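Local coordinates for putative adenosine kinase (Schistosoma mansoni, PDB 3VAS), which probably phosphorylates adenosine to AMP at the expense of ATP, as an adenosine kinase of the ribokinase-like (pfkB) family, at residues 57-62 / 153-158; 47-52 / 64-69. All coordinates share one frame; numbering follows the deposited sequence.

In the fold
Leaving the first long strand 27-40, the chain forms the short helix 44-48, turns through a loop into strand 55-58, and then enters helix 65-70. Contact 2 closes this small excursion, joining residues 47-52 to 64-69 so that strand 55-58 lies within its loop. Contact 1 reaches much further, pairing 57-62 with 153-158 on strand 150-157, with 90 residues between its segments, about a third helix and somewhat less strand. Because 57-62 leaves from inside the loop of contact 2 while 153-158 lies far beyond it, the two contacts cross. They meet in space: Y67 OH approaches V153 O in a weak hydrogen bond, linking helix 65-70 to the strand whose other face meets adenosine.

Contact 1 of 2, residues 57-62 / 153-158; sequences VLAEEK and VTYLGA. With ADN (adenosine), chain C.
V57 and L58 pair with V153 and T154 as parallel beta strands, placing strand 55-58 beside strand 150-157 in the part of the ribokinase-like fold that borders adenosine. Two nearly straight backbone bonds hold the register: T154 N donates to V57 O at 2.9 Å, and A59 N donates to T154 O at 2.8 Å. T154 is thus gripped at both its N-H and its carbonyl, while its side chain points to the face where adenosine lies. Followed outward, that side chain divides its work. CB lies 3.8 Å from adenosine N7; the OG1 branch, anti to the carbonyl carbon (chi1 -61°), comes to 2.8 Å from the same N7; CG2 turns toward the amino nitrogen, N6. L58 extends on the same face of the sheet, its CD2 reaching 3.5 Å from N6, and L156 adds its CD2 close by. The two leucines touch through L58 CD2 and L156 CD1, so that aliphatic groups line the amino end of the purine. On the other face, V57 and V153 meet obliquely through their CG2 methyls. A59, where the strand has ended, turns its methyl inward to V153, and Y155 receives that methyl at the edge of its ring: A59 CB stands 4.4 Å from Y155 CD1.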
loop_
_atom_site.group_PDB
_atom_site.type_symbol
_atom_site.label_atom_id
_atom_site.label_comp_id
_atom_site.label_asym_id
_atom_site.label_seq_id
_atom_site.Cartn_x
_atom_site.Cartn_y
_atom_site.Cartn_z
ATOM N N VAL A 57 -7.326 -8.007 -8.901
ATOM C CA VAL A 57 -8.749 -8.209 -8.678
ATOM C C VAL A 57 -8.971 -9.030 -7.412
ATOM O O VAL A 57 -8.127 -9.850 -7.034
ATOM C CB VAL A 57 -9.441 -8.896 -9.882
ATOM C CG1 VAL A 57 -9.280 -8.053 -11.131
ATOM C CG2 VAL A 57 -8.886 -10.295 -10.112
ATOM N N LEU A 58 -10.097 -8.789 -6.750
ATOM C CA LEU A 58 -10.495 -9.591 -5.607
ATOM C C LEU A 58 -11.184 -10.840 -6.134
ATOM O O LEU A 58 -12.119 -10.743 -6.931
ATOM C CB LEU A 58 -11.449 -8.801 -4.710
ATOM C CG LEU A 58 -10.910 -7.500 -4.101
ATOM C CD1 LEU A 58 -11.971 -6.813 -3.258
ATOM C CD2 LEU A 58 -9.658 -7.750 -3.266
ATOM N N ALA A 59 -10.720 -12.006 -5.693
ATOM C CA ALA A 59 -11.269 -13.288 -6.139
ATOM C C ALA A 59 -12.791 -13.355 -6.040
ATOM O O ALA A 59 -13.373 -13.057 -4.997
ATOM C CB ALA A 59 -10.644 -14.442 -5.364
ATOM N N GLU A 60 -13.418 -13.721 -7.151
ATOM C CA GLU A 60 -14.826 -14.080 -7.180
ATOM C C GLU A 60 -14.866 -15.593 -7.350
ATOM O O GLU A 60 -13.815 -16.234 -7.427
ATOM C CB GLU A 60 -15.530 -13.396 -8.347
ATOM C CG GLU A 60 -15.417 -11.877 -8.337
ATOM C CD GLU A 60 -15.945 -11.243 -9.614
ATOM O OE1 GLU A 60 -16.981 -11.717 -10.132
ATOM O OE2 GLU A 60 -15.318 -10.278 -10.104
ATOM N N GLU A 61 -16.063 -16.168 -7.416
ATOM C CA GLU A 61 -16.181 -17.625 -7.472
ATOM C C GLU A 61 -15.493 -18.212 -8.706
ATOM O O GLU A 61 -14.877 -19.277 -8.631
ATOM C CB GLU A 61 -17.645 -18.072 -7.388
ATOM C CG GLU A 61 -17.814 -19.532 -6.974
ATOM C CD GLU A 61 -17.079 -19.867 -5.675
ATOM O OE1 GLU A 61 -17.114 -19.043 -4.733
ATOM O OE2 GLU A 61 -16.460 -20.953 -5.597
ATOM N N LYS A 62 -15.572 -17.500 -9.828
ATOM C CA LYS A 62 -14.924 -17.943 -11.062
ATOM C C LYS A 62 -13.396 -17.972 -10.962
ATOM O O LYS A 62 -12.733 -18.624 -11.768
ATOM C CB LYS A 62 -15.353 -17.070 -12.243
ATOM C CG LYS A 62 -14.901 -15.621 -12.166
ATOM C CD LYS A 62 -15.465 -14.809 -13.326
ATOM C CE LYS A 62 -14.965 -13.370 -13.303
ATOM N NZ LYS A 62 -15.733 -12.500 -14.244
ATOM N N VAL A 153 -4.427 -11.933 -8.168
ATOM C CA VAL A 153 -5.765 -12.305 -7.726
ATOM C C VAL A 153 -5.748 -12.520 -6.217
ATOM O O VAL A 153 -5.081 -13.426 -5.714
ATOM C CB VAL A 153 -6.279 -13.572 -8.434
ATOM C CG1 VAL A 153 -7.737 -13.846 -8.045
ATOM C CG2 VAL A 153 -6.145 -13.423 -9.943
ATOM N N THR A 154 -6.483 -11.679 -5.499
ATOM C CA THR A 154 -6.420 -11.655 -4.047
ATOM C C THR A 154 -7.615 -12.320 -3.372
ATOM O O THR A 154 -8.763 -11.986 -3.657
ATOM C CB THR A 154 -6.325 -10.212 -3.531
ATOM O OG1 THR A 154 -5.136 -9.608 -4.050
ATOM C CG2 THR A 154 -6.284 -10.185 -2.011
ATOM N N TYR A 155 -7.329 -13.268 -2.486
ATOM C CA TYR A 155 -8.341 -13.837 -1.601
ATOM C C TYR A 155 -8.098 -13.288 -0.198
ATOM O O TYR A 155 -7.160 -13.698 0.483
ATOM C CB TYR A 155 -8.272 -15.367 -1.587
ATOM C CG TYR A 155 -9.372 -16.003 -0.756
ATOM C CD1 TYR A 155 -10.680 -16.041 -1.220
ATOM C CD2 TYR A 155 -9.104 -16.550 0.494
ATOM C CE1 TYR A 155 -11.694 -16.605 -0.469
ATOM C CE2 TYR A 155 -10.116 -17.121 1.257
ATOM C CZ TYR A 155 -11.407 -17.145 0.766
ATOM O OH TYR A 155 -12.423 -17.708 1.508
ATOM N N LEU A 156 -8.932 -12.345 0.215
ATOM C CA LEU A 156 -8.703 -11.605 1.451
ATOM C C LEU A 156 -8.734 -12.478 2.703
ATOM O O LEU A 156 -7.972 -12.236 3.641
ATOM C CB LEU A 156 -9.691 -10.447 1.575
ATOM C CG LEU A 156 -9.383 -9.266 0.646
ATOM C CD1 LEU A 156 -10.480 -8.209 0.712
ATOM C CD2 LEU A 156 -8.035 -8.663 0.999
ATOM N N GLY A 157 -9.609 -13.483 2.710
ATOM C CA GLY A 157 -9.687 -14.437 3.806
ATOM C C GLY A 157 -9.807 -13.797 5.177
ATOM O O GLY A 157 -10.687 -12.965 5.412
ATOM N N ALA A 158 -8.893 -14.160 6.073
ATOM C CA ALA A 158 -8.926 -13.686 7.456
ATOM C C ALA A 158 -8.897 -12.161 7.595
ATOM O O ALA A 158 -9.456 -11.617 8.549
ATOM C CB ALA A 158 -7.792 -14.310 8.250
HETATM O "O5'" ADN C . 1.723 -3.829 -4.178
HETATM C "C5'" ADN C . 1.885 -5.243 -4.265
HETATM C "C4'" ADN C . 1.323 -5.935 -3.048
HETATM O "O4'" ADN C . -0.094 -5.715 -2.976
HETATM C "C3'" ADN C . 1.507 -7.456 -2.984
HETATM O "O3'" ADN C . 2.491 -7.778 -2.000
HETATM C "C2'" ADN C . 0.131 -7.987 -2.522
HETATM O "O2'" ADN C . 0.181 -8.877 -1.428
HETATM C "C1'" ADN C . -0.632 -6.712 -2.161
HETATM N N9 ADN C . -2.078 -6.788 -2.370
HETATM C C8 ADN C . -2.703 -7.282 -3.422
HETATM N N7 ADN C . -4.150 -7.174 -3.166
HETATM C C5 ADN C . -4.328 -6.584 -1.878
HETATM C C6 ADN C . -5.468 -6.261 -1.149
HETATM N N6 ADN C . -6.771 -6.529 -1.698
HETATM N N1 ADN C . -5.342 -5.689 0.110
HETATM C C2 ADN C . -4.102 -5.433 0.638
HETATM N N3 ADN C . -2.978 -5.747 -0.080
HETATM C C4 ADN C . -3.116 -6.338 -1.362
#

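Contact 2 of 2, residues 47-52 / 64-69; sequences RKYNLK and MTIYDE
Y49 OH sits between the side chains of T65 and E69, accepting a hydrogen bond from T65 OG1 at 2.7 Å and giving its own proton to E69 OE1 at 2.6 Å. Both partners lie at the ring edge, in its plane. The phenol meets OE1 nearly along the carboxylate C-O direction, and the ring and carboxylate planes stand 68° apart. The side chains of K48 and E69 run toward each other from opposite directions. K48 CG is anti to the backbone N (chi1 179°) and the chain runs extended beyond it, bringing NZ to 2.9 Å from E69 OE2 in a salt bridge. The ammonium approaches OE2 on its syn side, 29° out of the carboxylate plane, with a weak second bond to OE1.

Aliphatic groups pack on both faces of the ring. I66 CB lies over one face, 3.7 Å from Y49 CZ, in a CH-pi contact, while K48 CG covers the opposite face toward the rim. L51 CD1 comes near I66 CD1, and L51 also packs on S151 and V153 of strand 150-157. A Schellman motif around N50, with its positive phi, ends helix 44-48. The contact packs that helix end and the loop after it on helix 65-70, the elements before and after strand 55-58, on the side of the sheet away from adenosine. The lysine and the phenol would be expected to favour the ionised form of E69; the two hydroxyl bonds hold the phenol tip in place, while I66 CB and K48 CG probably limit rotation of the ring.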
loop_
_atom_site.group_PDB
_atom_site.type_symbol
_atom_site.label_atom_id
_atom_site.label_comp_id
_atom_site.label_asym_id
_atom_site.label_seq_id
_atom_site.Cartn_x
_atom_site.Cartn_y
_atom_site.Cartn_z
ATOM N N ARG A 47 -6.012 -15.427 -19.974
ATOM C CA ARG A 47 -7.263 -15.512 -20.726
ATOM C C ARG A 47 -8.315 -16.265 -19.914
ATOM O O ARG A 47 -9.458 -15.820 -19.784
ATOM C CB ARG A 47 -7.045 -16.204 -22.079
ATOM C CG ARG A 47 -5.843 -15.690 -22.868
ATOM C CD ARG A 47 -5.848 -16.195 -24.312
ATOM N NE ARG A 47 -5.996 -17.648 -24.403
ATOM C CZ ARG A 47 -4.984 -18.508 -24.503
ATOM N NH1 ARG A 47 -3.730 -18.070 -24.527
ATOM N NH2 ARG A 47 -5.229 -19.811 -24.579
ATOM N N LYS A 48 -7.909 -17.405 -19.364
ATOM C CA LYS A 48 -8.779 -18.251 -18.555
ATOM C C LYS A 48 -9.462 -17.487 -17.418
ATOM O O LYS A 48 -10.658 -17.657 -17.178
ATOM C CB LYS A 48 -7.978 -19.431 -18.000
ATOM C CG LYS A 48 -8.763 -20.387 -17.113
ATOM C CD LYS A 48 -7.928 -21.625 -16.811
ATOM C CE LYS A 48 -8.652 -22.587 -15.893
ATOM N NZ LYS A 48 -7.861 -23.830 -15.697
ATOM N N TYR A 49 -8.707 -16.635 -16.731
ATOM C CA TYR A 49 -9.251 -15.897 -15.592
ATOM C C TYR A 49 -9.540 -14.430 -15.900
ATOM O O TYR A 49 -9.831 -13.651 -14.989
ATOM C CB TYR A 49 -8.324 -16.012 -14.379
ATOM C CG TYR A 49 -8.226 -17.420 -13.848
ATOM C CD1 TYR A 49 -7.151 -18.239 -14.173
ATOM C CD2 TYR A 49 -9.225 -17.939 -13.040
ATOM C CE1 TYR A 49 -7.072 -19.528 -13.694
ATOM C CE2 TYR A 49 -9.154 -19.222 -12.558
ATOM C CZ TYR A 49 -8.082 -20.012 -12.885
ATOM O OH TYR A 49 -8.027 -21.291 -12.399
ATOM N N ASN A 50 -9.463 -14.069 -17.181
ATOM C CA ASN A 50 -9.696 -12.696 -17.627
ATOM C C ASN A 50 -8.880 -11.667 -16.841
ATOM O O ASN A 50 -9.424 -10.685 -16.340
ATOM C CB ASN A 50 -11.186 -12.354 -17.563
ATOM C CG ASN A 50 -11.553 -11.182 -18.455
ATOM O OD1 ASN A 50 -10.840 -10.865 -19.409
ATOM N ND2 ASN A 50 -12.670 -10.531 -18.148
ATOM N N LEU A 51 -7.576 -11.904 -16.733
ATOM C CA LEU A 51 -6.697 -11.039 -15.950
ATOM C C LEU A 51 -5.987 -10.016 -16.831
ATOM O O LEU A 51 -5.728 -10.271 -18.008
ATOM C CB LEU A 51 -5.671 -11.874 -15.185
ATOM C CG LEU A 51 -6.267 -12.959 -14.285
ATOM C CD1 LEU A 51 -5.172 -13.726 -13.570
ATOM C CD2 LEU A 51 -7.243 -12.352 -13.286
ATOM N N LYS A 52 -5.664 -8.868 -16.247
ATOM C CA LYS A 52 -5.092 -7.755 -16.996
ATOM C C LYS A 52 -3.707 -7.369 -16.482
ATOM O O LYS A 52 -3.362 -7.644 -15.330
ATOM C CB LYS A 52 -6.034 -6.549 -16.931
ATOM C CG LYS A 52 -7.421 -6.824 -17.492
ATOM C CD LYS A 52 -8.492 -6.008 -16.778
ATOM C CE LYS A 52 -8.277 -4.510 -16.953
ATOM N NZ LYS A 52 -9.335 -3.706 -16.273
ATOM N N MET A 64 -11.701 -18.929 -8.129
ATOM C CA MET A 64 -11.257 -19.758 -7.007
ATOM C C MET A 64 -10.342 -20.923 -7.361
ATOM O O MET A 64 -9.505 -21.316 -6.551
ATOM C CB MET A 64 -12.445 -20.247 -6.174
ATOM C CG MET A 64 -13.138 -19.142 -5.395
ATOM S SD MET A 64 -12.002 -18.156 -4.388
ATOM C CE MET A 64 -13.125 -16.890 -3.794
ATOM N N THR A 65 -10.480 -21.465 -8.566
ATOM C CA THR A 65 -9.655 -22.608 -8.964
ATOM C C THR A 65 -8.184 -22.245 -9.141
ATOM O O THR A 65 -7.329 -23.130 -9.160
ATOM C CB THR A 65 -10.163 -23.267 -10.261
ATOM O OG1 THR A 65 -10.296 -22.270 -11.281
ATOM C CG2 THR A 65 -11.513 -23.950 -10.028
ATOM N N ILE A 66 -7.893 -20.949 -9.259
ATOM C CA ILE A 66 -6.530 -20.488 -9.523
ATOM C C ILE A 66 -5.549 -20.919 -8.429
ATOM O O ILE A 66 -4.393 -21.237 -8.713
ATOM C CB ILE A 66 -6.457 -18.948 -9.759
ATOM C CG1 ILE A 66 -5.188 -18.583 -10.519
ATOM C CG2 ILE A 66 -6.540 -18.164 -8.446
ATOM C CD1 ILE A 66 -5.042 -17.098 -10.783
ATOM N N TYR A 67 -6.018 -20.966 -7.187
ATOM C CA TYR A 67 -5.143 -21.296 -6.065
ATOM C C TYR A 67 -4.717 -22.762 -6.070
ATOM O O TYR A 67 -3.555 -23.074 -5.817
ATOM C CB TYR A 67 -5.788 -20.886 -4.736
ATOM C CG TYR A 67 -6.141 -19.417 -4.722
ATOM C CD1 TYR A 67 -5.150 -18.446 -4.601
ATOM C CD2 TYR A 67 -7.453 -18.999 -4.859
ATOM C CE1 TYR A 67 -5.464 -17.098 -4.605
ATOM C CE2 TYR A 67 -7.778 -17.654 -4.866
ATOM C CZ TYR A 67 -6.783 -16.710 -4.741
ATOM O OH TYR A 67 -7.114 -15.376 -4.749
ATOM N N ASP A 68 -5.649 -23.658 -6.371
ATOM C CA ASP A 68 -5.308 -25.066 -6.540
ATOM C C ASP A 68 -4.460 -25.243 -7.790
ATOM O O ASP A 68 -3.549 -26.071 -7.823
ATOM C CB ASP A 68 -6.569 -25.925 -6.647
ATOM C CG ASP A 68 -7.285 -26.086 -5.319
ATOM O OD1 ASP A 68 -6.603 -26.119 -4.273
ATOM O OD2 ASP A 68 -8.533 -26.183 -5.324
ATOM N N GLU A 69 -4.759 -24.448 -8.813
ATOM C CA GLU A 69 -4.086 -24.572 -10.099
ATOM C C GLU A 69 -2.603 -24.196 -10.041
ATOM O O GLU A 69 -1.753 -24.952 -10.512
ATOM C CB GLU A 69 -4.805 -23.753 -11.174
ATOM C CG GLU A 69 -4.287 -24.013 -12.579
ATOM C CD GLU A 69 -5.243 -23.542 -13.662
ATOM O OE1 GLU A 69 -6.129 -22.711 -13.365
ATOM O OE2 GLU A 69 -5.108 -24.007 -14.813
#